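PDB 4PI8: autolysin E, which probably hydrolyses the glycosidic bonds between NAG and NAM in the glycan strands of staphylococcal peptidoglycan. Local coordinates for residues Gly84-Glu89 / Ser155-Ile160; Asn97-Val102 / Lys206-Ser211. The protein carries 1 engineered substitution. All blocks are in the same frame, centred on the assembly; numbering follows the deposited sequence. Where two conformers were deposited one is given.

Interaction 1. Residues Gly84-Glu89 / Ser155-Ile160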
loop_
_atom_site.group_PDB
_atom_site.type_symbol
_atom_site.label_atom_id
_atom_site.label_comp_id
_atom_site.label_asym_id
_atom_site.label_seq_id
_atom_site.Cartn_x
_atom_site.Cartn_y
_atom_site.Cartn_z
ATOM N N GLY A 84 7.063 -13.766 -9.137
ATOM C CA GLY A 84 6.039 -13.197 -10.025
ATOM C C GLY A 84 4.832 -14.103 -10.229
ATOM O O GLY A 84 3.717 -13.596 -10.348
ATOM N N LYS A 85 5.016 -15.430 -10.245
ATOM C CA LYS A 85 3.881 -16.341 -10.368
ATOM C C LYS A 85 2.842 -16.072 -9.321
ATOM O O LYS A 85 1.633 -16.118 -9.571
ATOM C CB LYS A 85 4.373 -17.813 -10.240
ATOM C CG LYS A 85 3.387 -18.935 -9.895
ATOM C CD LYS A 85 3.881 -20.123 -9.074
ATOM C CE LYS A 85 2.936 -21.314 -9.215
ATOM N NZ LYS A 85 3.604 -22.598 -9.545
ATOM N N VAL A 86 3.304 -15.835 -8.082
ATOM C CA VAL A 86 2.401 -15.685 -6.970
ATOM C C VAL A 86 1.721 -14.290 -6.926
ATOM O O VAL A 86 0.562 -14.146 -6.595
ATOM C CB VAL A 86 3.134 -16.029 -5.680
ATOM C CG1 VAL A 86 2.251 -15.820 -4.526
ATOM C CG2 VAL A 86 3.578 -17.507 -5.738
ATOM N N PHE A 87 2.496 -13.268 -7.288
ATOM C CA PHE A 87 1.872 -11.952 -7.473
ATOM C C PHE A 87 0.710 -12.004 -8.480
ATOM O O PHE A 87 -0.319 -11.368 -8.305
ATOM C CB PHE A 87 2.902 -10.910 -7.900
ATOM C CG PHE A 87 3.694 -10.314 -6.753
ATOM C CD1 PHE A 87 3.179 -9.275 -6.029
ATOM C CD2 PHE A 87 4.911 -10.832 -6.328
ATOM C CE1 PHE A 87 3.869 -8.639 -5.000
ATOM C CE2 PHE A 87 5.575 -10.230 -5.281
ATOM C CZ PHE A 87 5.072 -9.135 -4.597
ATOM N N LEU A 88 0.882 -12.799 -9.554
ATOM C CA LEU A 88 -0.172 -12.953 -10.549
ATOM C C LEU A 88 -1.330 -13.823 -10.061
ATOM O O LEU A 88 -2.487 -13.521 -10.385
ATOM C CB LEU A 88 0.398 -13.486 -11.868
ATOM C CG LEU A 88 1.076 -12.347 -12.637
ATOM C CD1 LEU A 88 1.867 -12.940 -13.811
ATOM C CD2 LEU A 88 0.166 -11.259 -13.129
ATOM N N GLU A 89 -1.034 -14.842 -9.265
ATOM C CA GLU A 89 -2.095 -15.585 -8.579
ATOM C C GLU A 89 -2.952 -14.585 -7.806
ATOM O O GLU A 89 -4.191 -14.635 -7.851
ATOM C CB GLU A 89 -1.471 -16.575 -7.632
ATOM C CG GLU A 89 -2.283 -17.741 -7.207
ATOM C CD GLU A 89 -1.316 -18.836 -6.760
ATOM O OE1 GLU A 89 -0.250 -18.504 -6.201
ATOM O OE2 GLU A 89 -1.556 -20.011 -7.035
ATOM N N SER A 155 4.892 -18.062 5.099
ATOM C CA SER A 155 5.820 -18.100 4.016
ATOM C C SER A 155 5.720 -16.787 3.199
ATOM O O SER A 155 4.665 -16.123 3.279
ATOM C CB SER A 155 5.515 -19.255 3.079
ATOM O OG SER A 155 4.318 -19.061 2.339
ATOM N N PRO A 156 6.728 -16.490 2.384
ATOM C CA PRO A 156 6.634 -15.328 1.501
ATOM C C PRO A 156 5.425 -15.460 0.594
ATOM O O PRO A 156 4.702 -14.446 0.379
ATOM C CB PRO A 156 7.928 -15.386 0.736
ATOM C CG PRO A 156 8.935 -15.936 1.752
ATOM C CD PRO A 156 8.127 -17.010 2.417
ATOM N N ASP A 157 5.159 -16.624 0.020
ATOM C CA ASP A 157 4.055 -16.730 -0.921
ATOM C C ASP A 157 2.726 -16.498 -0.201
ATOM O O ASP A 157 1.800 -15.848 -0.733
ATOM C CB ASP A 157 4.058 -18.095 -1.648
ATOM C CG ASP A 157 5.202 -18.216 -2.603
ATOM O OD1 ASP A 157 5.949 -17.299 -2.933
ATOM O OD2 ASP A 157 5.379 -19.370 -3.133
ATOM N N LYS A 158 2.571 -16.989 1.020
ATOM C CA LYS A 158 1.363 -16.778 1.788
ATOM C C LYS A 158 1.195 -15.264 2.146
ATOM O O LYS A 158 0.068 -14.755 2.151
ATOM C CB LYS A 158 1.286 -17.571 3.080
ATOM C CG LYS A 158 1.026 -19.038 2.784
ATOM C CD LYS A 158 1.352 -19.864 4.009
ATOM C CE LYS A 158 0.997 -21.327 3.738
ATOM N NZ LYS A 158 -0.477 -21.549 3.688
ATOM N N ALA A 159 2.306 -14.568 2.374
ATOM C CA ALA A 159 2.247 -13.103 2.635
ATOM C C ALA A 159 1.868 -12.324 1.384
ATOM O O ALA A 159 1.165 -11.300 1.516
ATOM C CB ALA A 159 3.556 -12.640 3.161
ATOM N N ILE A 160 2.244 -12.808 0.207
ATOM C CA ILE A 160 1.849 -12.113 -1.045
ATOM C C ILE A 160 0.343 -12.277 -1.261
ATOM O O ILE A 160 -0.422 -11.333 -1.456
ATOM C CB ILE A 160 2.637 -12.672 -2.235
ATOM C CG1 ILE A 160 4.100 -12.268 -2.087
ATOM C CG2 ILE A 160 2.086 -12.090 -3.539
ATOM C CD1 ILE A 160 5.072 -13.068 -2.948
#

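Interaction 2. Residues Asn97-Val102 / Lys206-Ser211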
loop_
_atom_site.group_PDB
_atom_site.type_symbol
_atom_site.label_atom_id
_atom_site.label_comp_id
_atom_site.label_asym_id
_atom_site.label_seq_id
_atom_site.Cartn_x
_atom_site.Cartn_y
_atom_site.Cartn_z
ATOM N N ASN A 97 -4.611 -4.918 -9.162
ATOM C CA ASN A 97 -3.576 -4.514 -10.170
ATOM C C ASN A 97 -2.192 -5.022 -9.763
ATOM O O ASN A 97 -1.731 -4.638 -8.687
ATOM C CB ASN A 97 -3.666 -3.014 -10.327
ATOM C CG ASN A 97 -2.681 -2.431 -11.302
ATOM O OD1 ASN A 97 -1.481 -2.743 -11.266
ATOM N ND2 ASN A 97 -3.099 -1.440 -12.049
ATOM N N VAL A 98 -1.563 -5.851 -10.575
ATOM C CA VAL A 98 -0.329 -6.495 -10.116
ATOM C C VAL A 98 0.839 -5.511 -10.097
ATOM O O VAL A 98 1.791 -5.706 -9.306
ATOM C CB VAL A 98 0.045 -7.756 -10.960
ATOM C CG1 VAL A 98 0.547 -7.384 -12.361
ATOM C CG2 VAL A 98 0.988 -8.657 -10.225
ATOM N N ILE A 99 0.801 -4.497 -10.950
ATOM C CA ILE A 99 1.870 -3.494 -10.897
ATOM C C ILE A 99 1.793 -2.701 -9.579
ATOM O O ILE A 99 2.816 -2.400 -8.946
ATOM C CB ILE A 99 1.924 -2.642 -12.134
ATOM C CG1 ILE A 99 2.441 -3.440 -13.336
ATOM C CG2 ILE A 99 2.758 -1.395 -11.910
ATOM C CD1 ILE A 99 2.335 -2.749 -14.671
ATOM N N TYR A 100 0.576 -2.336 -9.169
ATOM C CA TYR A 100 0.367 -1.740 -7.879
ATOM C C TYR A 100 0.863 -2.672 -6.805
ATOM O O TYR A 100 1.601 -2.246 -5.899
ATOM C CB TYR A 100 -1.133 -1.415 -7.687
ATOM C CG TYR A 100 -1.499 -1.412 -6.232
ATOM C CD1 TYR A 100 -0.973 -0.489 -5.352
ATOM C CD2 TYR A 100 -2.275 -2.443 -5.706
ATOM C CE1 TYR A 100 -1.211 -0.581 -4.008
ATOM C CE2 TYR A 100 -2.552 -2.535 -4.359
ATOM C CZ TYR A 100 -1.956 -1.646 -3.512
ATOM O OH TYR A 100 -2.163 -1.795 -2.149
ATOM N N LEU A 101 0.506 -3.958 -6.860
ATOM C CA LEU A 101 0.832 -4.874 -5.788
ATOM C C LEU A 101 2.352 -5.010 -5.624
ATOM O O LEU A 101 2.884 -4.954 -4.489
ATOM C CB LEU A 101 0.208 -6.241 -6.024
ATOM C CG LEU A 101 0.037 -7.151 -4.843
ATOM C CD1 LEU A 101 -0.843 -6.566 -3.750
ATOM C CD2 LEU A 101 -0.501 -8.470 -5.368
ATOM N N VAL A 102 3.059 -5.169 -6.726
ATOM C CA VAL A 102 4.505 -5.250 -6.721
ATOM C C VAL A 102 5.057 -3.976 -6.160
ATOM O O VAL A 102 5.995 -3.982 -5.342
ATOM C CB VAL A 102 5.056 -5.533 -8.136
ATOM C CG1 VAL A 102 6.548 -5.236 -8.195
ATOM C CG2 VAL A 102 4.729 -7.006 -8.535
ATOM N N LYS A 206 5.249 6.398 -7.943
ATOM C CA LYS A 206 6.464 6.604 -8.750
ATOM C C LYS A 206 6.909 5.290 -9.351
ATOM O O LYS A 206 7.243 5.186 -10.544
ATOM C CB LYS A 206 7.551 7.193 -7.894
ATOM C CG LYS A 206 8.803 7.481 -8.720
ATOM C CD LYS A 206 9.901 8.189 -7.942
ATOM C CE LYS A 206 10.501 7.305 -6.871
ATOM N NZ LYS A 206 11.210 6.103 -7.385
ATOM N N LEU A 207 6.930 4.239 -8.559
ATOM C CA LEU A 207 7.299 2.930 -9.068
ATOM C C LEU A 207 6.298 2.413 -10.063
ATOM O O LEU A 207 6.668 1.806 -11.078
ATOM C CB LEU A 207 7.477 1.903 -7.943
ATOM C CG LEU A 207 8.558 2.218 -6.918
ATOM C CD1 LEU A 207 8.689 1.032 -5.976
ATOM C CD2 LEU A 207 9.908 2.525 -7.590
ATOM N N MET A 208 5.007 2.627 -9.826
ATOM C CA MET A 208 4.016 2.202 -10.756
ATOM C C MET A 208 4.202 2.864 -12.098
ATOM O O MET A 208 4.092 2.205 -13.126
ATOM C CB MET A 208 2.594 2.528 -10.283
ATOM C CG MET A 208 2.172 1.653 -9.110
ATOM S SD MET A 208 0.524 2.078 -8.475
ATOM C CE MET A 208 -0.432 1.626 -9.841
ATOM N N ASP A 209 4.455 4.170 -12.077
ATOM C CA ASP A 209 4.584 4.876 -13.358
ATOM C C ASP A 209 5.789 4.329 -14.143
ATOM O O ASP A 209 5.677 4.157 -15.369
ATOM C CB ASP A 209 4.731 6.369 -13.109
ATOM C CG ASP A 209 4.167 7.203 -14.251
ATOM O OD1 ASP A 209 3.365 6.739 -15.078
ATOM O OD2 ASP A 209 4.506 8.394 -14.228
ATOM N N LYS A 210 6.891 4.096 -13.453
ATOM C CA LYS A 210 8.059 3.539 -14.130
ATOM C C LYS A 210 7.690 2.195 -14.785
ATOM O O LYS A 210 8.058 1.904 -15.931
ATOM C CB LYS A 210 9.206 3.418 -13.148
ATOM C CG LYS A 210 10.595 3.290 -13.724
ATOM C CD LYS A 210 11.621 3.308 -12.589
ATOM C CE LYS A 210 12.156 4.687 -12.358
ATOM N NZ LYS A 210 13.319 4.637 -11.439
ATOM N N SER A 211 6.975 1.326 -14.061
ATOM C CA SER A 211 6.657 0.011 -14.599
ATOM C C SER A 211 5.660 0.118 -15.748
ATOM O O SER A 211 5.761 -0.628 -16.745
ATOM C CB SER A 211 6.100 -0.857 -13.483
ATOM O OG SER A 211 7.024 -1.046 -12.477
#

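Interaction 1. Residues Gly84-Glu89 / Ser155-Ile160
Ile160 reaches from helix 156-172 onto Val86 and Phe87 of helix 84-94, a helix pair running the same way at a moderate incline in the helical, lysozyme-like glycosidase domain. The axes of the two short segments run 29° apart and come within 9.5 Å, close enough for branched side chains to meet directly. Starting at Ile160, CB already touches Val86 CG1. The side chain then splits. With CG2 anti to the backbone N, this methyl lies over the Phe87 ring: CG2 is 3.9 Å from the ring centroid and only 9° off the normal, a CH-pi contact over the middle of the face. The same CG2 also packs against Val86 CG1 at 3.9 Å, so one methyl serves both neighbours. The other branch passes over the ring's outer part, CG1 near Phe87 CE2 and CZ, and ends with CD1 3.7 Å from Phe87 CE2. Helix 98-108 also packs on this phenylalanine, through Val98, Leu101, Val102 and Ala105.

Farther toward the start of helix 156-172 the contact changes character. Asp157 brings its carboxylate to an apolar neighbour, while its charge is answered by a salt bridge from OD1 to Arg83. Ser155 caps that helix, its OG accepting from Lys158 N. Across the contact, the atom nearest to the Asp157 carboxylate is Val86 CG2, 3.6 Å from Asp157 CG.

Interaction 2. Residues Asn97-Val102 / Lys206-Ser211
Ile99 and Tyr100, in the first turn of helix 98-108, meet Met208 and Ser211 of helix 200-215 in the buried interior of the lysozyme-like fold. The segment axes approach to 9.0 Å and cross at 133°, nearer antiparallel than parallel but strongly inclined. Along the second segment, Leu207 comes first; it packs farther along the partner helix, on Ser103, Leu106 and Val107.

Met208 follows and carries much of the contact. Its CG is anti to the carbonyl carbon (chi1 -71°), and the chain stays extended until it bends at the last torsion, chi3 66°. That bend brings the terminal CE against the root of Tyr100, 3.8 Å from Tyr100 CB, while SD is 3.9 Å from the same Tyr100 CB. The sulfur also sits at the edge of the phenol ring, near its plane, and not over a face. At the backbone of the methionine, Ile99 CG2 comes within 4.0 Å of Met208 CA.

One turn on, Ser211 offers its CB to that same Ile99 methyl, CG2 to CB 3.7 Å. The serine therefore takes part through carbon, and Leu73 of helix 67-74 packs on it as well.

Facing this segment, Asn97 caps its own helix: OD1 accepts from Tyr100 N at 3.0 Å, with the donor well above the carbonyl plane, and more weakly from Ile99 N. Its ND2 bonds to Tyr212 OH, tying the cap to helix 200-215. Tyr100 OH hydrogen-bonds to His104 ND1. Between the two segments the helices thus meet through dispersion and shape fit of methyls, a thioether and a serine CB, with the directional bonds of Asn97 and Tyr100 at the margin of this apolar joint.

How the interactions relate
The two contacts lie about 16 Å apart, centre to centre, and alternate along the chain: 84-89, 97-102, 155-160, then 206-211. Helix 84-94 of interaction 1 is followed by helix 98-108 of interaction 2 after a short turn, and these consecutive helices pack together, with Leu88 CD2 4.0 Å from Val98 CG1. Helix 156-172 packs on helix 84-94 and helix 200-215 on helix 98-108, so four helices are linked in one largely apolar body. The Tyr100 side chain of interaction 2 stands about 9 Å from bound N-acetylmuramic acid, consistent with this body lying beneath the glycan-binding cleft.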